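Local coordinates for protein RsfP (Uncultured bacterium, PDB 4GLJ) that probably catalyses the phosphorolysis of methylthioadenosine to adenine and methylthioribose 1-phosphate, and has been crystallised with the dye rhodamine B, at residues A14-G20 and V90-V96; G23-M27 and T58-L62. All blocks are in the same frame, centred on the assembly; numbering follows the deposited sequence.

In the fold
Both contacts belong to one mixed sheet of the phosphorylase fold, their centres about 9 Å apart. Strand 16-20 lies between strands 92-101 and 57-63 and runs parallel to both. Interaction 1 is its pairing with 92-101, while interaction 2 packs the loop that leaves its C-terminal end onto 57-63. Along the chain the order is 14-20, 23-27, 58-62, 90-96, so interaction 2 falls within the span that interaction 1 closes. A probable hydrogen bond from I18 N to A60 O, 2.7 Å, joins the two directly. Helix 237-263 packs against side chains from both contacts, and the loop carries Y25 from this shared core to the rhodamine B pocket.

Interaction 1. Residues A14-G20 and V90-V96; sequences ADIAIIG and VRYIVSV
The ring of Y92 receives the carboxylate of D15 at its edge: D15 OD2 lies in the ring plane, 3.5 Å from Y92 CE2, with the two planes nearly perpendicular (81° apart). I16 CG1 approaches the same ring obliquely, and the rings of Y92 and H270 meet edge-to-face, while Y92 OH bonds to P265 O. The guanidinium of R91 has Y92 CE2 over one face, toward its rim, and D15 OD1 at its edge. In the conformer described, one of two for R91, NH1 makes a salt bridge of 2.8 Å to the syn lone pair of D15 OD1. CG of D15 stands anti to the backbone N (chi1 -174°), which carries the carboxylate across to these partners.

D15 O accepts two backbone bonds, from R91 N above the carbonyl plane, 2.8 Å, and from Y92 N within it, 3.0 Å. Parallel strand pairing follows: A17 N to Y92 O, V94 N to A17 O, I19 N to V94 O, and V96 N to I19 O, the last 2.9 Å.

Beta-branched isoleucine and valine suit the extended backbone. On one face the small A17 lets V90 CG1 come within 3.7 Å of its CB, and I19 CD1 meets I93 CG2 at the same distance. On the other, I18 CD1 rests 3.8 Å from V94 CB, beneath helix 237-263. S95 OG, on the A17 face, bonds to N200 and S97.

The chemistry thus divides: a regular backbone ladder with aliphatic packing inside, and charge at the partly exposed N-terminal end, where R91 would probably stabilise the ionised carboxylate of D15.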
loop_
_atom_site.group_PDB
_atom_site.type_symbol
_atom_site.label_atom_id
_atom_site.label_comp_id
_atom_site.label_asym_id
_atom_site.label_seq_id
_atom_site.Cartn_x
_atom_site.Cartn_y
_atom_site.Cartn_z
ATOM N N ALA A 14 -20.585 -25.859 12.757
ATOM C CA ALA A 14 -19.709 -25.634 13.864
ATOM C C ALA A 14 -19.922 -24.207 14.274
ATOM O O ALA A 14 -20.180 -23.341 13.464
ATOM C CB ALA A 14 -18.267 -25.869 13.516
ATOM N N ASP A 15 -19.866 -23.974 15.556
ATOM C CA ASP A 15 -20.116 -22.641 16.052
ATOM C C ASP A 15 -18.769 -21.919 16.168
ATOM O O ASP A 15 -18.728 -20.689 16.291
ATOM C CB ASP A 15 -20.700 -22.844 17.441
ATOM C CG ASP A 15 -21.163 -21.579 18.087
ATOM O OD1 ASP A 15 -21.974 -20.860 17.465
ATOM O OD2 ASP A 15 -20.767 -21.343 19.271
ATOM N N ILE A 16 -17.699 -22.704 16.220
ATOM C CA ILE A 16 -16.374 -22.220 16.607
ATOM C C ILE A 16 -15.357 -22.751 15.591
ATOM O O ILE A 16 -15.456 -23.933 15.210
ATOM C CB ILE A 16 -15.944 -22.809 17.973
ATOM C CG1 ILE A 16 -16.952 -22.410 19.058
ATOM C CG2 ILE A 16 -14.506 -22.296 18.336
ATOM C CD1 ILE A 16 -16.801 -23.243 20.353
ATOM N N ALA A 17 -14.436 -21.885 15.140
ATOM C CA ALA A 17 -13.384 -22.267 14.205
ATOM C C ALA A 17 -12.044 -21.823 14.679
ATOM O O ALA A 17 -11.887 -20.759 15.290
ATOM C CB ALA A 17 -13.689 -21.729 12.814
ATOM N N ILE A 18 -11.047 -22.652 14.411
ATOM C CA ILE A 18 -9.688 -22.294 14.681
ATOM C C ILE A 18 -8.992 -22.175 13.305
ATOM O O ILE A 18 -9.052 -23.120 12.481
ATOM C CB ILE A 18 -8.988 -23.382 15.484
ATOM C CG1 ILE A 18 -9.782 -23.732 16.777
ATOM C CG2 ILE A 18 -7.515 -23.050 15.764
ATOM C CD1 ILE A 18 -9.944 -22.518 17.705
ATOM N N ILE A 19 -8.296 -21.038 13.088
ATOM C CA ILE A 19 -7.538 -20.844 11.855
ATOM C C ILE A 19 -6.122 -20.945 12.293
ATOM O O ILE A 19 -5.608 -20.125 13.078
ATOM C CB ILE A 19 -7.809 -19.482 11.129
ATOM C CG1 ILE A 19 -9.276 -19.367 10.775
ATOM C CG2 ILE A 19 -6.856 -19.387 9.904
ATOM C CD1 ILE A 19 -9.662 -18.056 10.085
ATOM N N GLY A 20 -5.463 -22.031 11.847
ATOM C CA GLY A 20 -4.134 -22.329 12.304
ATOM C C GLY A 20 -3.024 -21.775 11.394
ATOM O O GLY A 20 -3.021 -22.110 10.176
ATOM N N VAL A 90 -20.219 -20.746 11.677
ATOM C CA VAL A 90 -19.244 -20.345 12.691
ATOM C C VAL A 90 -19.594 -18.938 13.157
ATOM O O VAL A 90 -19.872 -18.040 12.349
ATOM C CB VAL A 90 -17.808 -20.375 12.077
ATOM C CG1 VAL A 90 -16.760 -19.716 12.980
ATOM C CG2 VAL A 90 -17.451 -21.842 11.750
ATOM N N ARG A 91 -19.605 -18.767 14.461
ATOM C CA ARG A 91 -19.932 -17.514 15.100
ATOM C C ARG A 91 -18.679 -16.969 15.786
ATOM O O ARG A 91 -18.614 -15.791 16.100
ATOM C CB ARG A 91 -21.035 -17.771 16.138
ATOM C CG ARG A 91 -22.339 -18.241 15.477
ATOM C CD ARG A 91 -23.342 -18.760 16.492
ATOM N NE ARG A 91 -23.567 -17.765 17.517
ATOM C CZ ARG A 91 -23.466 -17.964 18.815
ATOM N NH1 ARG A 91 -23.190 -19.155 19.313
ATOM N NH2 ARG A 91 -23.650 -16.944 19.601
ATOM N N TYR A 92 -17.716 -17.865 16.025
ATOM C CA TYR A 92 -16.470 -17.453 16.724
ATOM C C TYR A 92 -15.276 -18.019 16.020
ATOM O O TYR A 92 -15.240 -19.182 15.737
ATOM C CB TYR A 92 -16.388 -17.937 18.178
ATOM C CG TYR A 92 -17.605 -17.512 19.046
ATOM C CD1 TYR A 92 -17.686 -16.224 19.616
ATOM C CD2 TYR A 92 -18.692 -18.379 19.199
ATOM C CE1 TYR A 92 -18.786 -15.847 20.401
ATOM C CE2 TYR A 92 -19.827 -18.024 19.966
ATOM C CZ TYR A 92 -19.844 -16.772 20.569
ATOM O OH TYR A 92 -20.939 -16.432 21.323
ATOM N N ILE A 93 -14.284 -17.154 15.728
ATOM C CA ILE A 93 -12.963 -17.611 15.184
ATOM C C ILE A 93 -11.838 -17.225 16.131
ATOM O O ILE A 93 -11.781 -16.080 16.587
ATOM C CB ILE A 93 -12.645 -16.955 13.793
ATOM C CG1 ILE A 93 -13.659 -17.498 12.783
ATOM C CG2 ILE A 93 -11.212 -17.284 13.341
ATOM C CD1 ILE A 93 -13.590 -16.781 11.419
ATOM N N VAL A 94 -10.958 -18.188 16.403
ATOM C CA VAL A 94 -9.684 -17.905 17.004
ATOM C C VAL A 94 -8.623 -18.137 15.933
ATOM O O VAL A 94 -8.419 -19.220 15.443
ATOM C CB VAL A 94 -9.356 -18.781 18.246
ATOM C CG1 VAL A 94 -7.971 -18.394 18.827
ATOM C CG2 VAL A 94 -10.428 -18.541 19.316
ATOM N N SER A 95 -7.876 -17.092 15.642
ATOM C CA SER A 95 -6.773 -17.156 14.664
ATOM C C SER A 95 -5.506 -17.374 15.512
ATOM O O SER A 95 -5.249 -16.674 16.504
ATOM C CB SER A 95 -6.628 -15.759 14.008
ATOM O OG SER A 95 -5.244 -15.602 13.606
ATOM N N VAL A 96 -4.715 -18.331 15.130
ATOM C CA VAL A 96 -3.545 -18.652 15.872
ATOM C C VAL A 96 -2.388 -18.387 14.957
ATOM O O VAL A 96 -2.284 -19.050 13.919
ATOM C CB VAL A 96 -3.535 -20.120 16.342
ATOM C CG1 VAL A 96 -2.232 -20.334 17.126
ATOM C CG2 VAL A 96 -4.797 -20.438 17.199
#

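Interaction 2. Residues G23-M27 and T58-L62; sequences GLYQM and TVAFL. With RHB (N-[9-(2-carboxyphenyl)-6-(diethylamino)-3H-xanthen-3-ylidene]-N-ethylethanaminium), chain B.
The side chain of M27 passes along the CD1 side of the F61 ring, crossing it at a slant. Its CB points at strand 58-62, and CG, placed anti to the carbonyl carbon (chi1 -84°), comes 3.5 Å from F61 CD1. SD follows at 3.8 Å from that same CD1 and 4.8 Å from the ring centroid, 55° off the normal, so the sulfur approaches obliquely. A bend at the last torsion turns the methyl CE back to the strand and V59 CG1, though its exact place is doubtful because it is modelled too close to F61 CB. A long, flexible thioether suits this place, since it can follow both the ring and the aliphatic surface.

Loop backbone atoms meet one face and the edge of the F61 ring, and I18 of strand 16-20 also touches this side chain. M27 N stands over the centre of the face, with Q26 C toward its rim. At the edge, L24 O lies in the ring plane, 3.3 Å from F61 CZ, and Y25 O is 3.6 Å from F61 CE2; the weakly positive ring hydrogens make such an edge favourable for carbonyl oxygens. L24 CB also touches CZ, while its side chain packs on A246 and I253 of helix 237-263.

The side chain of Y25 leaves the backbone away from the strand, and its ring meets a rhodamine B of chain B. The dye's ethyl carbon C25 lies obliquely at this ring, modelled too close for its exact position to be trusted. G23, whose positive phi (89°) favours glycine, lies with its carbonyl carbon over one face of the tyrosine ring, toward the rim.

The M27–F61 pair is a Met-aromatic contact, and through it the sheet core of this phosphorylase fold is joined to the loop that lines the ligand pocket with Y25.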
loop_
_atom_site.group_PDB
_atom_site.type_symbol
_atom_site.label_atom_id
_atom_site.label_comp_id
_atom_site.label_asym_id
_atom_site.label_seq_id
_atom_site.Cartn_x
_atom_site.Cartn_y
_atom_site.Cartn_z
ATOM N N GLY A 23 3.234 -23.595 11.791
ATOM C CA GLY A 23 3.474 -24.590 12.819
ATOM C C GLY A 23 2.206 -25.350 13.221
ATOM O O GLY A 23 2.314 -26.354 13.862
ATOM N N LEU A 24 1.021 -24.846 12.887
ATOM C CA LEU A 24 -0.283 -25.549 13.101
ATOM C C LEU A 24 -0.997 -26.109 11.843
ATOM O O LEU A 24 -1.866 -25.434 11.228
ATOM C CB LEU A 24 -1.262 -24.628 13.818
ATOM C CG LEU A 24 -1.015 -24.317 15.287
ATOM C CD1 LEU A 24 -0.119 -23.087 15.359
ATOM C CD2 LEU A 24 -2.402 -24.073 15.892
ATOM N N TYR A 25 -0.697 -27.369 11.527
ATOM C CA TYR A 25 -1.168 -28.038 10.300
ATOM C C TYR A 25 -2.276 -29.015 10.648
ATOM O O TYR A 25 -3.086 -29.363 9.789
ATOM C CB TYR A 25 0.017 -28.675 9.514
ATOM C CG TYR A 25 1.071 -27.590 9.338
ATOM C CD1 TYR A 25 2.395 -27.757 9.775
ATOM C CD2 TYR A 25 0.678 -26.326 8.826
ATOM C CE1 TYR A 25 3.322 -26.705 9.648
ATOM C CE2 TYR A 25 1.568 -25.267 8.716
ATOM C CZ TYR A 25 2.876 -25.447 9.118
ATOM O OH TYR A 25 3.720 -24.374 8.973
ATOM N N GLN A 26 -2.333 -29.410 11.916
ATOM C CA GLN A 26 -3.491 -30.129 12.415
ATOM C C GLN A 26 -3.859 -29.877 13.885
ATOM O O GLN A 26 -3.056 -29.352 14.669
ATOM C CB GLN A 26 -3.365 -31.642 12.148
ATOM C CG GLN A 26 -2.158 -32.331 12.742
ATOM C CD GLN A 26 -2.455 -33.793 12.962
ATOM O OE1 GLN A 26 -2.961 -34.470 12.062
ATOM N NE2 GLN A 26 -2.184 -34.283 14.171
ATOM N N MET A 27 -5.099 -30.240 14.219
ATOM C CA MET A 27 -5.525 -30.383 15.588
ATOM C C MET A 27 -5.680 -31.862 15.957
ATOM O O MET A 27 -6.784 -32.387 15.915
ATOM C CB MET A 27 -6.832 -29.652 15.822
ATOM C CG MET A 27 -6.638 -28.189 16.119
ATOM S SD MET A 27 -8.121 -27.404 16.790
ATOM C CE MET A 27 -9.349 -27.544 15.478
ATOM N N THR A 58 -18.196 -29.336 18.760
ATOM C CA THR A 58 -17.749 -29.381 17.362
ATOM C C THR A 58 -16.947 -28.119 17.034
ATOM O O THR A 58 -17.404 -27.003 17.306
ATOM C CB THR A 58 -18.967 -29.499 16.414
ATOM O OG1 THR A 58 -19.609 -30.747 16.679
ATOM C CG2 THR A 58 -18.557 -29.466 14.946
ATOM N N VAL A 59 -15.743 -28.299 16.490
ATOM C CA VAL A 59 -14.879 -27.161 16.120
ATOM C C VAL A 59 -14.478 -27.377 14.653
ATOM O O VAL A 59 -14.302 -28.522 14.237
ATOM C CB VAL A 59 -13.624 -27.210 16.991
ATOM C CG1 VAL A 59 -12.723 -26.096 16.617
ATOM C CG2 VAL A 59 -13.987 -27.066 18.475
ATOM N N ALA A 60 -14.377 -26.293 13.870
ATOM C CA ALA A 60 -13.809 -26.352 12.510
ATOM C C ALA A 60 -12.342 -25.879 12.561
ATOM O O ALA A 60 -12.040 -24.847 13.167
ATOM C CB ALA A 60 -14.615 -25.449 11.578
ATOM N N PHE A 61 -11.440 -26.620 11.931
ATOM C CA PHE A 61 -10.010 -26.289 11.947
ATOM C C PHE A 61 -9.609 -26.038 10.478
ATOM O O PHE A 61 -9.887 -26.882 9.595
ATOM C CB PHE A 61 -9.103 -27.411 12.517
ATOM C CG PHE A 61 -7.633 -27.038 12.467
ATOM C CD1 PHE A 61 -7.111 -26.080 13.364
ATOM C CD2 PHE A 61 -6.785 -27.537 11.452
ATOM C CE1 PHE A 61 -5.766 -25.676 13.286
ATOM C CE2 PHE A 61 -5.435 -27.119 11.363
ATOM C CZ PHE A 61 -4.928 -26.207 12.290
ATOM N N LEU A 62 -9.030 -24.871 10.224
ATOM C CA LEU A 62 -8.617 -24.511 8.832
ATOM C C LEU A 62 -7.109 -24.159 8.929
ATOM O O LEU A 62 -6.729 -23.321 9.742
ATOM C CB LEU A 62 -9.431 -23.313 8.355
ATOM C CG LEU A 62 -9.036 -22.737 6.975
ATOM C CD1 LEU A 62 -8.835 -23.922 6.026
ATOM C CD2 LEU A 62 -10.170 -21.871 6.456
HETATM O O2 RHB B . 10.984 -22.562 7.102
HETATM C C26 RHB B . 12.052 -21.935 7.238
HETATM C C19 RHB B . 12.056 -20.537 7.764
HETATM C C14 RHB B . 10.975 -19.858 8.325
HETATM C C15 RHB B . 11.182 -18.562 8.778
HETATM C C16 RHB B . 12.404 -17.926 8.688
HETATM C C17 RHB B . 13.463 -18.595 8.125
HETATM C C18 RHB B . 13.276 -19.895 7.681
HETATM C C9 RHB B . 9.574 -20.348 8.524
HETATM C C8 RHB B . 8.521 -19.299 8.676
HETATM C C13 RHB B . 8.818 -17.945 8.620
HETATM C C12 RHB B . 7.834 -16.963 8.758
HETATM C C11 RHB B . 6.516 -17.327 8.924
HETATM N N1 RHB B . 5.503 -16.363 9.124
HETATM C C35 RHB B . 6.138 -15.400 10.044
HETATM C C36 RHB B . 6.865 -16.226 11.093
HETATM C C22 RHB B . 4.846 -15.694 7.964
HETATM C C23 RHB B . 3.614 -16.499 7.518
HETATM C C10 RHB B . 6.240 -18.684 9.011
HETATM C C7 RHB B . 7.218 -19.662 8.871
HETATM O O1 RHB B . 6.875 -20.989 8.935
HETATM C C1 RHB B . 7.773 -22.016 8.820
HETATM C C2 RHB B . 9.126 -21.774 8.617
HETATM C C6 RHB B . 7.292 -23.314 8.901
HETATM C C5 RHB B . 8.143 -24.396 8.784
HETATM C C4 RHB B . 9.498 -24.174 8.579
HETATM C C3 RHB B . 9.989 -22.867 8.497
HETATM N N2 RHB B . 7.609 -25.693 8.892
HETATM C C24 RHB B . 6.705 -26.021 7.770
HETATM C C25 RHB B . 5.716 -27.070 8.239
HETATM C C33 RHB B . 8.691 -26.691 9.030
HETATM C C34 RHB B . 8.143 -27.904 9.756
HETATM O O3 RHB B . 13.154 -22.456 6.981
#